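Local atomic coordinates of 2,5-dihydroxypyridine 5,6-dioxygenase (Pseudomonas putida KT2440, PDB entry 7CUP), a protein that catalyses the iron-dependent dioxygenolytic opening of the 2,5-dihydroxypyridine ring between carbons 5 and 6, yielding N-formylmaleamate in aerobic nicotinate degradation. Residues 21-34 / 47-61. Numbering follows the deposited sequence.
Sequences VDETQSVAVLKSHY and AQRLKAKVYAVELPA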
loop_
_atom_site.group_PDB
_atom_site.type_symbol
_atom_site.label_atom_id
_atom_site.label_comp_id
_atom_site.label_asym_id
_atom_site.label_seq_id
_atom_site.Cartn_x
_atom_site.Cartn_y
_atom_site.Cartn_z
ATOM N N VAL A 21 15.013 21.595 -19.391
ATOM C CA VAL A 21 15.380 20.157 -19.301
ATOM C C VAL A 21 15.270 19.562 -20.697
ATOM O O VAL A 21 14.258 19.771 -21.349
ATOM C CB VAL A 21 14.482 19.409 -18.320
ATOM C CG1 VAL A 21 14.709 17.924 -18.385
ATOM C CG2 VAL A 21 14.656 19.951 -16.918
ATOM N N ASP A 22 16.291 18.832 -21.122
ATOM C CA ASP A 22 16.306 18.081 -22.405
ATOM C C ASP A 22 17.300 16.940 -22.236
ATOM O O ASP A 22 17.780 16.719 -21.109
ATOM C CB ASP A 22 16.644 18.995 -23.596
ATOM C CG ASP A 22 17.999 19.673 -23.476
ATOM O OD1 ASP A 22 18.913 19.093 -22.849
ATOM O OD2 ASP A 22 18.106 20.821 -23.949
ATOM N N GLU A 23 17.639 16.284 -23.330
ATOM C CA GLU A 23 18.488 15.073 -23.333
ATOM C C GLU A 23 19.891 15.419 -22.834
ATOM O O GLU A 23 20.619 14.494 -22.566
ATOM C CB GLU A 23 18.517 14.426 -24.723
ATOM C CG GLU A 23 19.369 15.160 -25.742
ATOM C CD GLU A 23 18.779 16.448 -26.299
ATOM O OE1 GLU A 23 17.539 16.648 -26.195
ATOM O OE2 GLU A 23 19.557 17.261 -26.843
ATOM N N THR A 24 20.304 16.677 -22.719
ATOM C CA THR A 24 21.690 16.957 -22.234
ATOM C C THR A 24 21.678 16.992 -20.695
ATOM O O THR A 24 22.751 17.083 -20.057
ATOM C CB THR A 24 22.213 18.246 -22.870
ATOM O OG1 THR A 24 21.465 19.346 -22.340
ATOM C CG2 THR A 24 22.036 18.230 -24.368
ATOM N N GLN A 25 20.494 16.939 -20.094
ATOM C CA GLN A 25 20.355 17.385 -18.694
ATOM C C GLN A 25 20.142 16.186 -17.764
ATOM O O GLN A 25 19.582 15.155 -18.180
ATOM C CB GLN A 25 19.229 18.389 -18.593
ATOM C CG GLN A 25 19.399 19.633 -19.442
ATOM C CD GLN A 25 20.381 20.579 -18.825
ATOM O OE1 GLN A 25 20.065 21.293 -17.864
ATOM N NE2 GLN A 25 21.587 20.569 -19.374
ATOM N N SER A 26 20.551 16.356 -16.511
ATOM C CA SER A 26 20.278 15.411 -15.405
ATOM C C SER A 26 19.336 16.066 -14.398
ATOM O O SER A 26 19.545 17.237 -14.006
ATOM C CB SER A 26 21.547 14.957 -14.783
ATOM O OG SER A 26 22.209 14.093 -15.690
ATOM N N VAL A 27 18.303 15.338 -14.030
ATOM C CA VAL A 27 17.291 15.794 -13.038
ATOM C C VAL A 27 17.372 14.885 -11.810
ATOM O O VAL A 27 17.286 13.643 -11.965
ATOM C CB VAL A 27 15.886 15.762 -13.650
ATOM C CG1 VAL A 27 14.840 16.137 -12.609
ATOM C CG2 VAL A 27 15.788 16.644 -14.887
ATOM N N ALA A 28 17.484 15.477 -10.631
ATOM C CA ALA A 28 17.295 14.797 -9.339
ATOM C C ALA A 28 15.949 15.232 -8.763
ATOM O O ALA A 28 15.690 16.452 -8.658
ATOM C CB ALA A 28 18.443 15.126 -8.422
ATOM N N VAL A 29 15.126 14.254 -8.407
ATOM C CA VAL A 29 13.835 14.474 -7.710
ATOM C C VAL A 29 14.087 14.201 -6.228
ATOM O O VAL A 29 14.360 13.044 -5.867
ATOM C CB VAL A 29 12.679 13.636 -8.279
ATOM C CG1 VAL A 29 11.389 13.969 -7.540
ATOM C CG2 VAL A 29 12.516 13.867 -9.769
ATOM N N LEU A 30 14.110 15.277 -5.442
ATOM C CA LEU A 30 14.386 15.245 -3.985
ATOM C C LEU A 30 13.073 15.029 -3.235
ATOM O O LEU A 30 12.084 15.770 -3.488
ATOM C CB LEU A 30 15.021 16.560 -3.574
ATOM C CG LEU A 30 15.233 16.687 -2.073
ATOM C CD1 LEU A 30 16.142 15.577 -1.534
ATOM C CD2 LEU A 30 15.767 18.064 -1.758
ATOM N N LYS A 31 13.046 14.033 -2.372
ATOM C CA LYS A 31 11.813 13.716 -1.605
ATOM C C LYS A 31 12.170 13.280 -0.187
ATOM O O LYS A 31 13.334 12.953 0.063
ATOM C CB LYS A 31 11.014 12.605 -2.301
ATOM C CG LYS A 31 11.773 11.304 -2.485
ATOM C CD LYS A 31 10.922 10.208 -3.064
ATOM C CE LYS A 31 11.618 8.873 -3.088
ATOM N NZ LYS A 31 10.653 7.820 -3.465
ATOM N N SER A 32 11.157 13.251 0.678
ATOM C CA SER A 32 11.206 12.681 2.048
ATOM C C SER A 32 9.917 11.886 2.280
ATOM O O SER A 32 9.159 11.759 1.332
ATOM C CB SER A 32 11.422 13.783 3.076
ATOM O OG SER A 32 11.739 13.227 4.349
ATOM N N HIS A 33 9.680 11.326 3.471
ATOM C CA HIS A 33 8.542 10.379 3.662
ATOM C C HIS A 33 7.194 11.097 3.454
ATOM O O HIS A 33 6.234 10.464 3.042
ATOM C CB HIS A 33 8.594 9.724 5.039
ATOM C CG HIS A 33 8.114 10.618 6.126
ATOM N ND1 HIS A 33 8.997 11.345 6.913
ATOM C CD2 HIS A 33 6.873 10.901 6.575
ATOM C CE1 HIS A 33 8.292 12.052 7.789
ATOM N NE2 HIS A 33 6.996 11.807 7.593
ATOM N N TYR A 34 7.130 12.409 3.663
ATOM C CA TYR A 34 5.882 13.199 3.588
ATOM C C TYR A 34 5.647 13.778 2.184
ATOM O O TYR A 34 4.635 14.470 2.007
ATOM C CB TYR A 34 5.950 14.307 4.638
ATOM C CG TYR A 34 7.172 15.192 4.538
ATOM C CD1 TYR A 34 7.145 16.337 3.752
ATOM C CD2 TYR A 34 8.344 14.919 5.242
ATOM C CE1 TYR A 34 8.247 17.174 3.654
ATOM C CE2 TYR A 34 9.427 15.784 5.198
ATOM C CZ TYR A 34 9.393 16.884 4.365
ATOM O OH TYR A 34 10.455 17.739 4.256
ATOM N N ALA A 47 10.600 13.869 -16.648
ATOM C CA ALA A 47 12.048 14.039 -16.919
ATOM C C ALA A 47 12.533 12.966 -17.894
ATOM O O ALA A 47 13.280 13.324 -18.860
ATOM C CB ALA A 47 12.825 14.026 -15.643
ATOM N N GLN A 48 12.104 11.712 -17.714
ATOM C CA GLN A 48 12.431 10.618 -18.676
ATOM C C GLN A 48 11.764 10.860 -20.049
ATOM O O GLN A 48 12.437 10.644 -21.067
ATOM C CB GLN A 48 12.064 9.275 -18.062
ATOM C CG GLN A 48 12.947 8.933 -16.894
ATOM C CD GLN A 48 12.651 7.570 -16.322
ATOM O OE1 GLN A 48 13.248 6.578 -16.728
ATOM N NE2 GLN A 48 11.783 7.532 -15.332
ATOM N N ARG A 49 10.523 11.341 -20.112
ATOM C CA ARG A 49 9.891 11.673 -21.411
ATOM C C ARG A 49 10.731 12.717 -22.159
ATOM O O ARG A 49 10.782 12.637 -23.372
ATOM C CB ARG A 49 8.448 12.132 -21.236
ATOM C CG ARG A 49 7.539 10.967 -20.907
ATOM C CD ARG A 49 6.126 11.134 -21.381
ATOM N NE ARG A 49 5.594 9.781 -21.407
ATOM C CZ ARG A 49 5.580 8.973 -22.472
ATOM N NH1 ARG A 49 5.988 9.391 -23.663
ATOM N NH2 ARG A 49 5.100 7.750 -22.338
ATOM N N LEU A 50 11.369 13.661 -21.480
ATOM C CA LEU A 50 12.187 14.705 -22.142
ATOM C C LEU A 50 13.587 14.147 -22.420
ATOM O O LEU A 50 14.394 14.921 -22.901
ATOM C CB LEU A 50 12.242 15.961 -21.274
ATOM C CG LEU A 50 10.897 16.644 -21.009
ATOM C CD1 LEU A 50 11.037 17.760 -19.970
ATOM C CD2 LEU A 50 10.273 17.169 -22.300
ATOM N N LYS A 51 13.822 12.857 -22.140
ATOM C CA LYS A 51 15.080 12.118 -22.441
ATOM C C LYS A 51 16.223 12.595 -21.538
ATOM O O LYS A 51 17.375 12.327 -21.864
ATOM C CB LYS A 51 15.496 12.311 -23.906
ATOM C CG LYS A 51 14.490 11.856 -24.959
ATOM C CD LYS A 51 15.100 11.829 -26.360
ATOM C CE LYS A 51 14.096 11.732 -27.493
ATOM N NZ LYS A 51 13.401 13.026 -27.718
ATOM N N ALA A 52 15.924 13.290 -20.447
ATOM C CA ALA A 52 16.904 13.612 -19.389
ATOM C C ALA A 52 17.271 12.332 -18.631
ATOM O O ALA A 52 16.495 11.394 -18.637
ATOM C CB ALA A 52 16.338 14.676 -18.491
ATOM N N LYS A 53 18.476 12.271 -18.080
ATOM C CA LYS A 53 18.856 11.287 -17.038
ATOM C C LYS A 53 18.144 11.706 -15.741
ATOM O O LYS A 53 18.066 12.915 -15.480
ATOM C CB LYS A 53 20.377 11.260 -16.918
ATOM C CG LYS A 53 21.095 10.829 -18.195
ATOM C CD LYS A 53 20.755 9.379 -18.524
ATOM C CE LYS A 53 21.198 8.961 -19.909
ATOM N NZ LYS A 53 21.248 7.482 -20.002
ATOM N N VAL A 54 17.581 10.757 -15.005
ATOM C CA VAL A 54 16.840 11.043 -13.745
ATOM C C VAL A 54 17.258 10.079 -12.641
ATOM O O VAL A 54 17.587 8.931 -12.905
ATOM C CB VAL A 54 15.318 11.007 -13.954
ATOM C CG1 VAL A 54 14.944 11.789 -15.189
ATOM C CG2 VAL A 54 14.767 9.591 -14.048
ATOM N N TYR A 55 17.197 10.564 -11.406
ATOM C CA TYR A 55 17.276 9.729 -10.192
ATOM C C TYR A 55 16.520 10.483 -9.103
ATOM O O TYR A 55 16.373 11.729 -9.226
ATOM C CB TYR A 55 18.731 9.445 -9.800
ATOM C CG TYR A 55 19.608 10.657 -9.594
ATOM C CD1 TYR A 55 20.124 11.356 -10.676
ATOM C CD2 TYR A 55 19.930 11.116 -8.328
ATOM C CE1 TYR A 55 20.936 12.468 -10.498
ATOM C CE2 TYR A 55 20.731 12.242 -8.127
ATOM C CZ TYR A 55 21.233 12.921 -9.222
ATOM O OH TYR A 55 22.057 13.988 -9.065
ATOM N N ALA A 56 16.031 9.747 -8.109
ATOM C CA ALA A 56 15.413 10.305 -6.885
ATOM C C ALA A 56 16.427 10.245 -5.742
ATOM O O ALA A 56 17.260 9.306 -5.665
ATOM C CB ALA A 56 14.129 9.570 -6.553
ATOM N N VAL A 57 16.414 11.288 -4.917
ATOM C CA VAL A 57 17.162 11.379 -3.645
ATOM C C VAL A 57 16.135 11.501 -2.531
ATOM O O VAL A 57 15.302 12.409 -2.618
ATOM C CB VAL A 57 18.127 12.568 -3.655
ATOM C CG1 VAL A 57 18.859 12.650 -2.335
ATOM C CG2 VAL A 57 19.094 12.449 -4.814
ATOM N N GLU A 58 16.166 10.566 -1.587
ATOM C CA GLU A 58 15.290 10.588 -0.408
ATOM C C GLU A 58 16.156 10.900 0.800
ATOM O O GLU A 58 17.126 10.190 1.044
ATOM C CB GLU A 58 14.517 9.284 -0.223
ATOM C CG GLU A 58 13.653 9.355 1.001
ATOM C CD GLU A 58 12.495 8.385 1.080
ATOM O OE1 GLU A 58 12.553 7.322 0.382
ATOM O OE2 GLU A 58 11.538 8.706 1.871
ATOM N N LEU A 59 15.777 11.931 1.525
ATOM C CA LEU A 59 16.385 12.302 2.819
ATOM C C LEU A 59 15.406 11.938 3.934
ATOM O O LEU A 59 14.201 12.130 3.800
ATOM C CB LEU A 59 16.655 13.807 2.812
ATOM C CG LEU A 59 17.630 14.303 1.743
ATOM C CD1 LEU A 59 17.922 15.768 1.912
ATOM C CD2 LEU A 59 18.919 13.514 1.796
ATOM N N PRO A 60 15.917 11.479 5.086
ATOM C CA PRO A 60 15.135 11.436 6.317
ATOM C C PRO A 60 14.604 12.833 6.654
ATOM O O PRO A 60 15.334 13.829 6.460
ATOM C CB PRO A 60 16.171 11.028 7.392
ATOM C CG PRO A 60 17.314 10.387 6.630
ATOM C CD PRO A 60 17.318 11.094 5.292
ATOM N N ALA A 61 13.355 12.892 7.104
ATOM C CA ALA A 61 12.688 14.129 7.556
ATOM C C ALA A 61 13.501 14.741 8.684
ATOM O O ALA A 61 13.910 13.997 9.619
ATOM C CB ALA A 61 11.288 13.837 8.014
HETATM O O HOH W 1 11.740 10.455 6.912
#
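Val-27, Val-29 and Lys-31 pair through both N and O with residues 53-59, forming a parallel ladder. Its straightest bond runs from Val-27 N to Lys-53 O (2.8 Å, 170° at the hydrogen), whereas the first rung, Lys-53 N to Gln-25 O, is more bent at 138°. Past Leu-59 N, which donates to Lys-31 O, the pairing passes to a side chain: Ser-32 OG, held anti to its own N (chi1 -168°), donates to Leu-59 O at 2.8 Å. A water then links His-33 ND1 to Ala-61 N, and the Ala-61 methyl lies at the edges of the His-33 and Tyr-34 rings.

Lys-31 stretches obliquely across Glu-58, but Lys-31 NZ stays 4.3 Å from Glu-58 OE1, beyond a salt bridge; Lys-31 also forms a long, weak ion pair with Glu-58 of a second subunit, and Glu-58 one with Lys-31 of that subunit. On the face carrying Ala-28 and Leu-30, the Ala-28 methyl sits over the Tyr-55 ring, 4.0 Å from the centroid, in a CH-pi contact. Tyr-55 OH is hydrogen-bonded to Ala-90 O, anchoring the far end of the ring. Replacing Tyr-55 with an alanine would probably uncover the Ala-28 methyl and leave Ala-90 O without this hydroxyl partner. Farther along, Leu-30 CD1 packs on Leu-59 CG at 3.8 Å.

On the other face, Val-27 CG2 reaches the Ala-47 and Ala-52 methyls. Val-21 CG1 touches Ala-52 CB at 3.6 Å, close to where a Schellman motif at Lys-51 ends helix 37-49. Ala-56 and Glu-58 pair antiparallel with a strand of the second subunit, extending the sheet across the interface. Strand 26-31, helix 37-49 and strand 53-58 form a beta-alpha-beta crossover at the edge of the chain's parallel sheet.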